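Local coordinates for peptidoglycan recognition protein-LC isoform LCx (Drosophila melanogaster, PDB 2F2L) that binds a disaccharide-tetrapeptide fragment of diaminopimelic-acid-type peptidoglycan, and probably serves as a pattern-recognition receptor in fly innate immunity, at residues 43-48 against 75-80; 54-57 against 62-65; 140-145 against 152-157. All blocks are in the same frame, centred on the assembly; numbering follows the deposited sequence.

Overall arrangement
Contacts 1 and 2 are buried and share helix 41-58, which each joins to a different later part of the chain. They also touch each other, through Arg80 with His63 and Ile64 and through Val48 with Ile64. Contact 3 lies at the surface, on the other side of the chain's centre from contact 1, with centres about 21 Å apart. The chemistry follows the place. Contact 1 packs a tyrosine ring against a helix, contact 2 joins a histidine to a backbone N-H, and contact 3 lays an arginine on a tyrosine face. All three hold residues hydrogen-bonded to the muropeptide: Arg80, His55 and Asp62, and His140 and Ser144.

Contact 1. Residues 43-48 against 75-80; sequences VCSARV and RVYEGR. With MLD (glcnac(beta1-4)-murnac(1,6-anhydro)-L-ala-gamma-D-glu-meso-a2pm-D-ala), chain G.
Tyr77 carries this contact, its ring set against one side of the helix that holds Cys44, Ser45 and Val48. The packing is mostly apolar. CB of Cys44 lies 3.6 Å from CZ of Tyr77, at the phenol end of the ring. At the other end, CG2 of Val48 comes to 4.0 Å from CG of Tyr77. Both approaches are oblique to the ring. With CG1 of Val48 anti to the backbone N (chi1 177°), CG2 falls anti to the carbonyl carbon and faces the tyrosine. Ser45 sits at the ring edge, near its plane, with OG 3.7 Å from CE1 of Tyr77.

The fold is that of the peptidoglycan recognition proteins, related to the N-acetylmuramoyl-L-alanine amidases, with a mixed sheet packed against helices. Here strand 76-78 packs against helix 41-58; the axes of 43-48 and 76-78 cross at -36°. A disulfide from Cys44 to Cys38 ties the start of the helix to the loop before it.

The polar ends turn to other partners. The Tyr77 hydroxyl is hydrogen-bonded to Asp73, and Ser45 OG to the backbone O of Arg41.

Past the strand, Arg80 binds the muropeptide. Its guanidinium meets the side-chain carboxylate of meso-diaminopimelate edge-on with two hydrogen bonds, consistent with selection for diaminopimelic-acid-type peptidoglycan. NH1 of Arg80 reaches OBU of the ligand at 2.9 Å in a nearly straight bond (175°). NH2 of Arg80 reaches OBV, also at 2.9 Å. Carbonyls of His63, Ile64 and Val85 also bind the guanidinium and hold it in place.

Contact 2. Residues 54-57 against 62-65; sequences FHMD and DHIG. With MLD (glcnac(beta1-4)-murnac(1,6-anhydro)-L-ala-gamma-D-glu-meso-a2pm-D-ala), chain G.
His55 and Gly65 are joined by the one hydrogen bond between these segments. The Gly65 N-H points to ND1 of His55 at 3.0 Å. The donor is tilted 17° from the imidazole plane. CG of His55 lies anti to the carbonyl carbon (chi1 -70°), which carries the ring over to the backbone of 62-65.

The remaining contact is packing. CG of Met56 lies 3.6 Å from C of His63. The thioether then bends at chi3, so that CE ends 3.7 Å from O of Asp62. SD of Met56 is also 5.3 Å from the centroid of the His63 ring, an oblique sulfur-aromatic approach. CG1 of Ile64 touches ND1 of His55 at 4.0 Å.

The segments are the C-terminal part of helix 41-58, where the turn widens to a pi-type one, and the loop that leads on to strand 68-70. The chain folds back here, and both arms line the muropeptide pocket. The rings of Trp61 and Tyr66 also meet that of His55, Tyr66 edge-to-face.

Hydrogen bonds to the ligand come from both arms. NE2 of His55 donates to OAG, the N-acetyl carbonyl of the anhydro-muramic acid, at 2.8 Å. That acceptor lies in the imidazole plane. The ring thus accepts at ND1 and donates at NE2, which probably fixes its rotation and is consistent with the proton on NE2. The Asp62 N-H bonds to OBV of the diaminopimelate carboxylate at 2.8 Å. Phe54 lies by the anhydro sugar, near its OA6, and also packs on an apolar side chain of another protein chain.

Contact 3. Residues 140-145 against 152-157; sequences HRQLSA and ELYKII. With MLD (glcnac(beta1-4)-murnac(1,6-anhydro)-L-ala-gamma-D-glu-meso-a2pm-D-ala), chain G.
The loop after strand 135-139, at the edge of the central sheet, packs on the last helix, 151-157, where Arg141 and Gln142 meet Tyr154. The same loop forms part of the muropeptide pocket.

Arg141 lies flat on the Tyr154 ring. The guanidinium and ring centres are 4.7 Å apart and the planes are 25° apart, a cation-pi stack. NE of Arg141 stands over the rim of the ring face, 3.6 Å from CD2 of Tyr154. Its CD adds a CH-pi contact, 4.2 Å from the ring centroid. CG of Arg141 lies between the backbone N and the carbonyl carbon (chi1 52°), and further bends at chi2 and chi3 bring the chain over the ring.

Gln142 takes the edge of the same ring. CG of Gln142 is 3.3 Å from OH of Tyr154. OE1 of Gln142 lies 3.5 Å from CE1 of Tyr154. The amide plane is steeply turned to the ring. OE1 is hydrogen-bonded to Gly139 and Trp163, and NE2 to Ser164.

On the pocket side, NE2 of His140 donates to OAQ at 2.7 Å, an oxygen of the D-glutamate alpha-carboxylate of the ligand. OG of Ser144 donates to the same oxygen at 2.9 Å. ND1 of His140 is hydrogen-bonded to Ser148.

Arg141 also forms a salt bridge with Glu151 and a hydrogen bond with the Glu147 carbonyl. These bonds, with the stack, fix the guanidinium rotation. The nearby Glu151 probably offsets its charge, while the Tyr154 face, polarisable and rich in electrons, probably adds to the stabilisation of the cation.

Contact 1. Residues 43-48 against 75-80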
# COMPACT_ATOMS: atom_id res chain seq x y z
N VAL B 43 -17.89 -1.11 0.89
CA VAL B 43 -16.51 -1.36 0.48
C VAL B 43 -15.69 -0.08 0.57
O VAL B 43 -14.58 -0.11 1.09
CB VAL B 43 -16.39 -2.02 -0.90
CG1 VAL B 43 -14.91 -2.24 -1.28
CG2 VAL B 43 -17.10 -3.36 -0.91
N CYS B 44 -16.24 1.06 0.11
CA CYS B 44 -15.48 2.33 0.14
C CYS B 44 -15.21 2.80 1.56
O CYS B 44 -14.14 3.35 1.83
CB CYS B 44 -16.19 3.42 -0.67
SG CYS B 44 -16.24 3.08 -2.46
N SER B 45 -16.15 2.56 2.47
CA SER B 45 -15.95 2.90 3.87
C SER B 45 -14.81 2.07 4.44
O SER B 45 -13.98 2.58 5.19
CB SER B 45 -17.23 2.65 4.68
OG SER B 45 -18.30 3.50 4.25
N ALA B 46 -14.75 0.81 4.04
CA ALA B 46 -13.67 -0.08 4.44
C ALA B 46 -12.33 0.47 3.97
O ALA B 46 -11.39 0.53 4.75
CB ALA B 46 -13.89 -1.49 3.88
N ARG B 47 -12.26 0.90 2.71
CA ARG B 47 -11.02 1.44 2.12
C ARG B 47 -10.54 2.68 2.82
O ARG B 47 -9.33 2.88 2.95
CB ARG B 47 -11.19 1.76 0.62
CG ARG B 47 -11.61 0.58 -0.22
CD ARG B 47 -10.46 -0.31 -0.61
NE ARG B 47 -10.91 -1.28 -1.59
CZ ARG B 47 -11.38 -2.50 -1.31
NH1 ARG B 47 -11.41 -2.94 -0.07
NH2 ARG B 47 -11.79 -3.29 -2.30
N VAL B 48 -11.47 3.54 3.23
CA VAL B 48 -11.12 4.82 3.83
C VAL B 48 -10.66 4.64 5.28
O VAL B 48 -9.76 5.35 5.73
CB VAL B 48 -12.30 5.82 3.77
CG1 VAL B 48 -11.92 7.12 4.47
CG2 VAL B 48 -12.70 6.09 2.32
N ARG B 75 -19.71 8.48 -4.08
CA ARG B 75 -19.88 9.23 -2.83
C ARG B 75 -18.56 9.90 -2.46
O ARG B 75 -17.48 9.42 -2.81
CB ARG B 75 -20.32 8.32 -1.68
CG ARG B 75 -21.70 7.71 -1.87
CD ARG B 75 -22.15 6.92 -0.63
NE ARG B 75 -23.48 6.32 -0.85
CZ ARG B 75 -23.72 5.21 -1.54
NH1 ARG B 75 -22.74 4.51 -2.09
NH2 ARG B 75 -24.96 4.80 -1.70
N VAL B 76 -18.67 11.02 -1.77
CA VAL B 76 -17.55 11.74 -1.24
C VAL B 76 -17.45 11.37 0.23
O VAL B 76 -18.45 11.37 0.95
CB VAL B 76 -17.72 13.26 -1.38
CG1 VAL B 76 -16.56 13.99 -0.75
CG2 VAL B 76 -17.89 13.66 -2.87
N TYR B 77 -16.22 11.05 0.64
CA TYR B 77 -15.90 10.66 2.01
C TYR B 77 -15.11 11.80 2.60
O TYR B 77 -14.03 12.09 2.13
CB TYR B 77 -15.10 9.34 1.99
CG TYR B 77 -15.99 8.23 1.55
CD1 TYR B 77 -16.64 7.43 2.50
CD2 TYR B 77 -16.28 8.03 0.21
CE1 TYR B 77 -17.51 6.46 2.12
CE2 TYR B 77 -17.14 7.04 -0.19
CZ TYR B 77 -17.77 6.26 0.78
OH TYR B 77 -18.64 5.28 0.43
N GLU B 78 -15.67 12.47 3.60
CA GLU B 78 -14.99 13.59 4.25
C GLU B 78 -13.71 13.12 4.98
O GLU B 78 -13.73 12.10 5.65
CB GLU B 78 -15.92 14.27 5.26
CG GLU B 78 -15.35 15.50 5.94
CD GLU B 78 -16.23 16.05 7.08
OE1 GLU B 78 -16.58 15.28 8.03
OE2 GLU B 78 -16.52 17.26 7.06
N GLY B 79 -12.62 13.86 4.83
CA GLY B 79 -11.43 13.67 5.64
C GLY B 79 -11.35 14.82 6.63
O GLY B 79 -12.16 14.92 7.59
N ARG B 80 -10.39 15.71 6.42
CA ARG B 80 -10.28 16.91 7.24
C ARG B 80 -11.30 17.99 6.87
O ARG B 80 -11.47 18.94 7.63
CB ARG B 80 -8.86 17.46 7.19
CG ARG B 80 -7.86 16.48 7.75
CD ARG B 80 -6.45 17.00 7.70
NE ARG B 80 -5.51 15.93 8.08
CZ ARG B 80 -4.32 16.10 8.67
NH1 ARG B 80 -3.87 17.30 9.01
NH2 ARG B 80 -3.59 15.03 8.94
CAA MLD G . 1.11 4.48 -7.57
CAB MLD G . 1.61 5.67 -6.76
OAC MLD G . 0.99 6.72 -6.75
N2 MLD G . 2.75 5.46 -6.11
C2 MLD G . 3.43 6.46 -5.30
C3 MLD G . 4.88 6.51 -5.78
O3 MLD G . 4.99 6.85 -7.18
C4 MLD G . 5.73 7.42 -4.89
O4 MLD G . 7.08 7.25 -5.29
C5 MLD G . 5.57 6.99 -3.43
C6 MLD G . 6.27 7.88 -2.39
O6 MLD G . 6.22 7.20 -1.10
O5 MLD G . 4.19 7.06 -3.10
C1 MLD G . 3.39 6.10 -3.83
O1 MLD G . 2.07 6.19 -3.38
CA4 MLD G . 1.91 5.64 -2.05
CA5 MLD G . 1.94 4.12 -1.93
OA5 MLD G . 0.71 3.53 -1.39
CA6 MLD G . 2.88 3.94 -0.79
OA6 MLD G . 2.06 4.14 0.35
CA1 MLD G . 0.68 4.14 -0.10
CA2 MLD G . 0.22 5.61 -0.22
NAD MLD G . -1.24 5.70 -0.02
CAE MLD G . -1.79 6.47 0.90
CAF MLD G . -3.30 6.40 0.95
OAG MLD G . -1.16 7.22 1.65
CA3 MLD G . 0.56 6.18 -1.60
OAH MLD G . 0.63 7.64 -1.59
CAI MLD G . -0.56 8.30 -2.08
CAJ MLD G . -0.50 8.56 -3.57
CAL MLD G . -0.73 9.65 -1.36
OAM MLD G . -1.66 10.37 -1.72
N MLD G . 0.12 9.98 -0.38
CA MLD G . 0.03 11.22 0.40
CB MLD G . -0.88 10.90 1.59
C MLD G . 1.45 11.52 0.92
O MLD G . 2.08 10.65 1.52
NAN MLD G . 1.89 12.74 0.64
CAO MLD G . 3.21 13.28 1.02
CAP MLD G . 3.92 13.96 -0.19
OBA MLD G . 4.81 14.76 0.09
OAQ MLD G . 3.55 13.71 -1.37
CBB MLD G . 3.01 14.40 2.03
CBC MLD G . 2.49 13.96 3.39
CBD MLD G . 2.43 15.18 4.32
OBE MLD G . 2.31 16.32 3.87
NBF MLD G . 2.52 14.92 5.61
CBG MLD G . 2.47 15.97 6.63
CBH MLD G . 3.74 16.84 6.54
OBI MLD G . 4.86 16.33 6.40
NBJ MLD G . 3.53 18.16 6.57
CBK MLD G . 4.61 19.17 6.52
CBL MLD G . 4.48 20.06 7.76
CBM MLD G . 4.57 20.07 5.27
OBO MLD G . 3.46 20.24 4.69
OBN MLD G . 5.66 20.60 4.93
CBP MLD G . 2.32 15.31 8.01
CBQ MLD G . 1.87 16.32 9.08
CBR MLD G . 1.58 15.62 10.41
CBS MLD G . 0.64 16.42 11.32
CBT MLD G . -0.78 16.37 10.75
OBV MLD G . -1.39 15.29 10.87
OBU MLD G . -1.23 17.41 10.22
NBW MLD G . 1.10 17.81 11.40

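Contact 2. Residues 54-57 against 62-65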
# COMPACT_ATOMS: atom_id res chain seq x y z
N PHE B 54 -3.45 3.90 8.14
CA PHE B 54 -2.14 4.13 7.52
C PHE B 54 -1.57 5.52 7.85
O PHE B 54 -0.39 5.68 8.18
CB PHE B 54 -2.27 3.95 6.00
CG PHE B 54 -0.97 3.75 5.30
CD1 PHE B 54 -0.25 2.58 5.47
CD2 PHE B 54 -0.48 4.72 4.45
CE1 PHE B 54 0.96 2.40 4.83
CE2 PHE B 54 0.73 4.54 3.81
CZ PHE B 54 1.45 3.39 4.00
N HIS B 55 -2.41 6.53 7.76
CA HIS B 55 -1.98 7.90 8.02
C HIS B 55 -1.77 8.17 9.51
O HIS B 55 -0.76 8.75 9.90
CB HIS B 55 -2.97 8.88 7.39
CG HIS B 55 -2.90 8.88 5.89
ND1 HIS B 55 -3.71 9.68 5.11
CD2 HIS B 55 -2.10 8.19 5.03
CE1 HIS B 55 -3.42 9.48 3.84
NE2 HIS B 55 -2.45 8.59 3.76
N MET B 56 -2.69 7.69 10.35
CA MET B 56 -2.64 7.99 11.79
C MET B 56 -1.73 7.04 12.59
O MET B 56 -1.10 7.46 13.55
CB MET B 56 -4.04 7.99 12.41
CG MET B 56 -4.94 9.14 11.92
SD MET B 56 -6.63 9.12 12.56
CE MET B 56 -6.37 9.70 14.24
N ASP B 57 -1.69 5.77 12.20
CA ASP B 57 -0.96 4.74 12.95
C ASP B 57 0.40 4.45 12.32
O ASP B 57 1.41 4.45 13.02
CB ASP B 57 -1.79 3.45 13.08
CG ASP B 57 -3.17 3.70 13.67
OD1 ASP B 57 -3.30 4.61 14.51
OD2 ASP B 57 -4.13 2.99 13.31
N ASP B 62 -2.00 13.19 12.56
CA ASP B 62 -3.07 13.52 13.51
C ASP B 62 -4.50 13.21 13.02
O ASP B 62 -5.47 13.28 13.78
CB ASP B 62 -2.94 14.98 13.90
CG ASP B 62 -1.71 15.26 14.77
OD1 ASP B 62 -1.34 14.37 15.58
OD2 ASP B 62 -1.15 16.37 14.66
N HIS B 63 -4.62 12.85 11.75
CA HIS B 63 -5.90 12.54 11.14
C HIS B 63 -5.60 11.93 9.77
O HIS B 63 -4.45 11.95 9.29
CB HIS B 63 -6.74 13.83 10.97
CG HIS B 63 -8.23 13.61 10.95
ND1 HIS B 63 -8.80 12.38 10.74
CD2 HIS B 63 -9.25 14.49 11.07
CE1 HIS B 63 -10.12 12.50 10.76
NE2 HIS B 63 -10.42 13.76 10.96
N ILE B 64 -6.63 11.41 9.12
CA ILE B 64 -6.50 11.07 7.70
C ILE B 64 -6.02 12.33 6.97
O ILE B 64 -6.43 13.46 7.30
CB ILE B 64 -7.83 10.55 7.15
CG1 ILE B 64 -7.64 9.86 5.81
CG2 ILE B 64 -8.86 11.69 7.02
CD1 ILE B 64 -8.83 9.04 5.41
N GLY B 65 -5.11 12.14 6.03
CA GLY B 65 -4.35 13.23 5.43
C GLY B 65 -5.13 14.06 4.43
O GLY B 65 -4.84 15.22 4.25
CAA MLD G . 1.11 4.48 -7.57
CAB MLD G . 1.61 5.67 -6.76
OAC MLD G . 0.99 6.72 -6.75
N2 MLD G . 2.75 5.46 -6.11
C2 MLD G . 3.43 6.46 -5.30
C3 MLD G . 4.88 6.51 -5.78
O3 MLD G . 4.99 6.85 -7.18
C4 MLD G . 5.73 7.42 -4.89
O4 MLD G . 7.08 7.25 -5.29
C5 MLD G . 5.57 6.99 -3.43
C6 MLD G . 6.27 7.88 -2.39
O6 MLD G . 6.22 7.20 -1.10
O5 MLD G . 4.19 7.06 -3.10
C1 MLD G . 3.39 6.10 -3.83
O1 MLD G . 2.07 6.19 -3.38
CA4 MLD G . 1.91 5.64 -2.05
CA5 MLD G . 1.94 4.12 -1.93
OA5 MLD G . 0.71 3.53 -1.39
CA6 MLD G . 2.88 3.94 -0.79
OA6 MLD G . 2.06 4.14 0.35
CA1 MLD G . 0.68 4.14 -0.10
CA2 MLD G . 0.22 5.61 -0.22
NAD MLD G . -1.24 5.70 -0.02
CAE MLD G . -1.79 6.47 0.90
CAF MLD G . -3.30 6.40 0.95
OAG MLD G . -1.16 7.22 1.65
CA3 MLD G . 0.56 6.18 -1.60
OAH MLD G . 0.63 7.64 -1.59
CAI MLD G . -0.56 8.30 -2.08
CAJ MLD G . -0.50 8.56 -3.57
CAL MLD G . -0.73 9.65 -1.36
OAM MLD G . -1.66 10.37 -1.72
N MLD G . 0.12 9.98 -0.38
CA MLD G . 0.03 11.22 0.40
CB MLD G . -0.88 10.90 1.59
C MLD G . 1.45 11.52 0.92
O MLD G . 2.08 10.65 1.52
NAN MLD G . 1.89 12.74 0.64
CAO MLD G . 3.21 13.28 1.02
CAP MLD G . 3.92 13.96 -0.19
OBA MLD G . 4.81 14.76 0.09
OAQ MLD G . 3.55 13.71 -1.37
CBB MLD G . 3.01 14.40 2.03
CBC MLD G . 2.49 13.96 3.39
CBD MLD G . 2.43 15.18 4.32
OBE MLD G . 2.31 16.32 3.87
NBF MLD G . 2.52 14.92 5.61
CBG MLD G . 2.47 15.97 6.63
CBH MLD G . 3.74 16.84 6.54
OBI MLD G . 4.86 16.33 6.40
NBJ MLD G . 3.53 18.16 6.57
CBK MLD G . 4.61 19.17 6.52
CBL MLD G . 4.48 20.06 7.76
CBM MLD G . 4.57 20.07 5.27
OBO MLD G . 3.46 20.24 4.69
OBN MLD G . 5.66 20.60 4.93
CBP MLD G . 2.32 15.31 8.01
CBQ MLD G . 1.87 16.32 9.08
CBR MLD G . 1.58 15.62 10.41
CBS MLD G . 0.64 16.42 11.32
CBT MLD G . -0.78 16.37 10.75
OBV MLD G . -1.39 15.29 10.87
OBU MLD G . -1.23 17.41 10.22
NBW MLD G . 1.10 17.81 11.40

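Contact 3. Residues 140-145 against 152-157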
# COMPACT_ATOMS: atom_id res chain seq x y z
N HIS B 140 -1.10 15.62 -8.03
CA HIS B 140 -0.09 15.42 -6.96
C HIS B 140 1.34 15.40 -7.53
O HIS B 140 2.25 16.01 -6.97
CB HIS B 140 -0.44 14.10 -6.25
CG HIS B 140 0.33 13.80 -5.00
ND1 HIS B 140 0.15 12.62 -4.31
CD2 HIS B 140 1.27 14.50 -4.32
CE1 HIS B 140 0.94 12.61 -3.25
NE2 HIS B 140 1.62 13.75 -3.23
N ARG B 141 1.53 14.70 -8.65
CA ARG B 141 2.86 14.61 -9.28
C ARG B 141 3.52 15.92 -9.70
O ARG B 141 4.73 15.94 -9.89
CB ARG B 141 2.84 13.67 -10.48
CG ARG B 141 1.77 13.94 -11.52
CD ARG B 141 1.28 12.60 -12.03
NE ARG B 141 1.71 12.38 -13.37
CZ ARG B 141 1.76 11.21 -13.99
NH1 ARG B 141 1.44 10.04 -13.40
NH2 ARG B 141 2.15 11.22 -15.24
N GLN B 142 2.74 16.99 -9.86
CA GLN B 142 3.30 18.29 -10.22
C GLN B 142 3.98 18.96 -9.02
O GLN B 142 4.80 19.85 -9.21
CB GLN B 142 2.21 19.21 -10.79
CG GLN B 142 1.47 18.66 -12.01
CD GLN B 142 0.30 19.53 -12.44
OE1 GLN B 142 -0.86 19.17 -12.22
NE2 GLN B 142 0.60 20.68 -13.05
N LEU B 143 3.65 18.53 -7.81
CA LEU B 143 4.12 19.16 -6.58
C LEU B 143 5.00 18.26 -5.70
O LEU B 143 5.59 18.71 -4.71
CB LEU B 143 2.90 19.63 -5.78
CG LEU B 143 1.91 20.54 -6.54
CD1 LEU B 143 0.70 20.86 -5.71
CD2 LEU B 143 2.58 21.84 -7.00
N SER B 144 5.11 16.99 -6.07
CA SER B 144 5.77 15.99 -5.28
C SER B 144 6.27 14.89 -6.23
O SER B 144 5.72 14.71 -7.33
CB SER B 144 4.77 15.45 -4.24
OG SER B 144 5.20 14.24 -3.66
N ALA B 145 7.32 14.18 -5.83
CA ALA B 145 7.92 13.15 -6.68
C ALA B 145 7.11 11.87 -6.56
O ALA B 145 7.32 11.06 -5.66
CB ALA B 145 9.40 12.92 -6.30
N GLU B 152 -3.63 7.74 -15.95
CA GLU B 152 -4.94 7.83 -16.61
C GLU B 152 -5.80 8.90 -15.96
O GLU B 152 -6.55 9.58 -16.64
CB GLU B 152 -5.69 6.49 -16.64
CG GLU B 152 -5.08 5.46 -17.57
CD GLU B 152 -4.93 5.97 -19.01
OE1 GLU B 152 -5.91 6.51 -19.58
OE2 GLU B 152 -3.82 5.84 -19.58
N LEU B 153 -5.70 9.03 -14.64
CA LEU B 153 -6.43 10.10 -13.95
C LEU B 153 -5.79 11.46 -14.26
O LEU B 153 -6.49 12.44 -14.52
CB LEU B 153 -6.50 9.83 -12.45
CG LEU B 153 -7.14 10.90 -11.58
CD1 LEU B 153 -8.41 11.43 -12.17
CD2 LEU B 153 -7.38 10.32 -10.18
N TYR B 154 -4.46 11.51 -14.26
CA TYR B 154 -3.76 12.75 -14.58
C TYR B 154 -4.08 13.24 -15.99
O TYR B 154 -4.30 14.43 -16.19
CB TYR B 154 -2.26 12.59 -14.44
CG TYR B 154 -1.49 13.88 -14.58
CD1 TYR B 154 -1.65 14.90 -13.67
CD2 TYR B 154 -0.60 14.07 -15.63
CE1 TYR B 154 -0.93 16.09 -13.79
CE2 TYR B 154 0.13 15.24 -15.75
CZ TYR B 154 -0.05 16.25 -14.83
OH TYR B 154 0.67 17.41 -14.95
N LYS B 155 -4.10 12.34 -16.96
CA LYS B 155 -4.43 12.74 -18.33
C LYS B 155 -5.84 13.36 -18.39
O LYS B 155 -6.07 14.28 -19.18
CB LYS B 155 -4.30 11.56 -19.31
CG LYS B 155 -2.88 11.22 -19.66
CD LYS B 155 -2.79 10.32 -20.90
CE LYS B 155 -3.10 8.87 -20.59
NZ LYS B 155 -2.84 8.00 -21.79
N ILE B 156 -6.76 12.87 -17.56
CA ILE B 156 -8.12 13.41 -17.53
C ILE B 156 -8.15 14.83 -16.93
O ILE B 156 -8.69 15.75 -17.53
CB ILE B 156 -9.09 12.45 -16.80
CG1 ILE B 156 -9.30 11.19 -17.66
CG2 ILE B 156 -10.43 13.12 -16.52
CD1 ILE B 156 -10.04 10.08 -16.95
N ILE B 157 -7.56 15.01 -15.75
CA ILE B 157 -7.63 16.30 -15.06
C ILE B 157 -6.81 17.40 -15.77
O ILE B 157 -7.12 18.57 -15.62
CB ILE B 157 -7.22 16.22 -13.56
CG1 ILE B 157 -5.71 16.06 -13.41
CG2 ILE B 157 -8.01 15.13 -12.82
CD1 ILE B 157 -5.26 15.94 -11.97
CAA MLD G . 1.11 4.48 -7.57
CAB MLD G . 1.61 5.67 -6.76
OAC MLD G . 0.99 6.72 -6.75
N2 MLD G . 2.75 5.46 -6.11
C2 MLD G . 3.43 6.46 -5.30
C3 MLD G . 4.88 6.51 -5.78
O3 MLD G . 4.99 6.85 -7.18
C4 MLD G . 5.73 7.42 -4.89
O4 MLD G . 7.08 7.25 -5.29
C5 MLD G . 5.57 6.99 -3.43
C6 MLD G . 6.27 7.88 -2.39
O6 MLD G . 6.22 7.20 -1.10
O5 MLD G . 4.19 7.06 -3.10
C1 MLD G . 3.39 6.10 -3.83
O1 MLD G . 2.07 6.19 -3.38
CA4 MLD G . 1.91 5.64 -2.05
CA5 MLD G . 1.94 4.12 -1.93
OA5 MLD G . 0.71 3.53 -1.39
CA6 MLD G . 2.88 3.94 -0.79
OA6 MLD G . 2.06 4.14 0.35
CA1 MLD G . 0.68 4.14 -0.10
CA2 MLD G . 0.22 5.61 -0.22
NAD MLD G . -1.24 5.70 -0.02
CAE MLD G . -1.79 6.47 0.90
CAF MLD G . -3.30 6.40 0.95
OAG MLD G . -1.16 7.22 1.65
CA3 MLD G . 0.56 6.18 -1.60
OAH MLD G . 0.63 7.64 -1.59
CAI MLD G . -0.56 8.30 -2.08
CAJ MLD G . -0.50 8.56 -3.57
CAL MLD G . -0.73 9.65 -1.36
OAM MLD G . -1.66 10.37 -1.72
N MLD G . 0.12 9.98 -0.38
CA MLD G . 0.03 11.22 0.40
CB MLD G . -0.88 10.90 1.59
C MLD G . 1.45 11.52 0.92
O MLD G . 2.08 10.65 1.52
NAN MLD G . 1.89 12.74 0.64
CAO MLD G . 3.21 13.28 1.02
CAP MLD G . 3.92 13.96 -0.19
OBA MLD G . 4.81 14.76 0.09
OAQ MLD G . 3.55 13.71 -1.37
CBB MLD G . 3.01 14.40 2.03
CBC MLD G . 2.49 13.96 3.39
CBD MLD G . 2.43 15.18 4.32
OBE MLD G . 2.31 16.32 3.87
NBF MLD G . 2.52 14.92 5.61
CBG MLD G . 2.47 15.97 6.63
CBH MLD G . 3.74 16.84 6.54
OBI MLD G . 4.86 16.33 6.40
NBJ MLD G . 3.53 18.16 6.57
CBK MLD G . 4.61 19.17 6.52
CBL MLD G . 4.48 20.06 7.76
CBM MLD G . 4.57 20.07 5.27
OBO MLD G . 3.46 20.24 4.69
OBN MLD G . 5.66 20.60 4.93
CBP MLD G . 2.32 15.31 8.01
CBQ MLD G . 1.87 16.32 9.08
CBR MLD G . 1.58 15.62 10.41
CBS MLD G . 0.64 16.42 11.32
CBT MLD G . -0.78 16.37 10.75
OBV MLD G . -1.39 15.29 10.87
OBU MLD G . -1.23 17.41 10.22
NBW MLD G . 1.10 17.81 11.40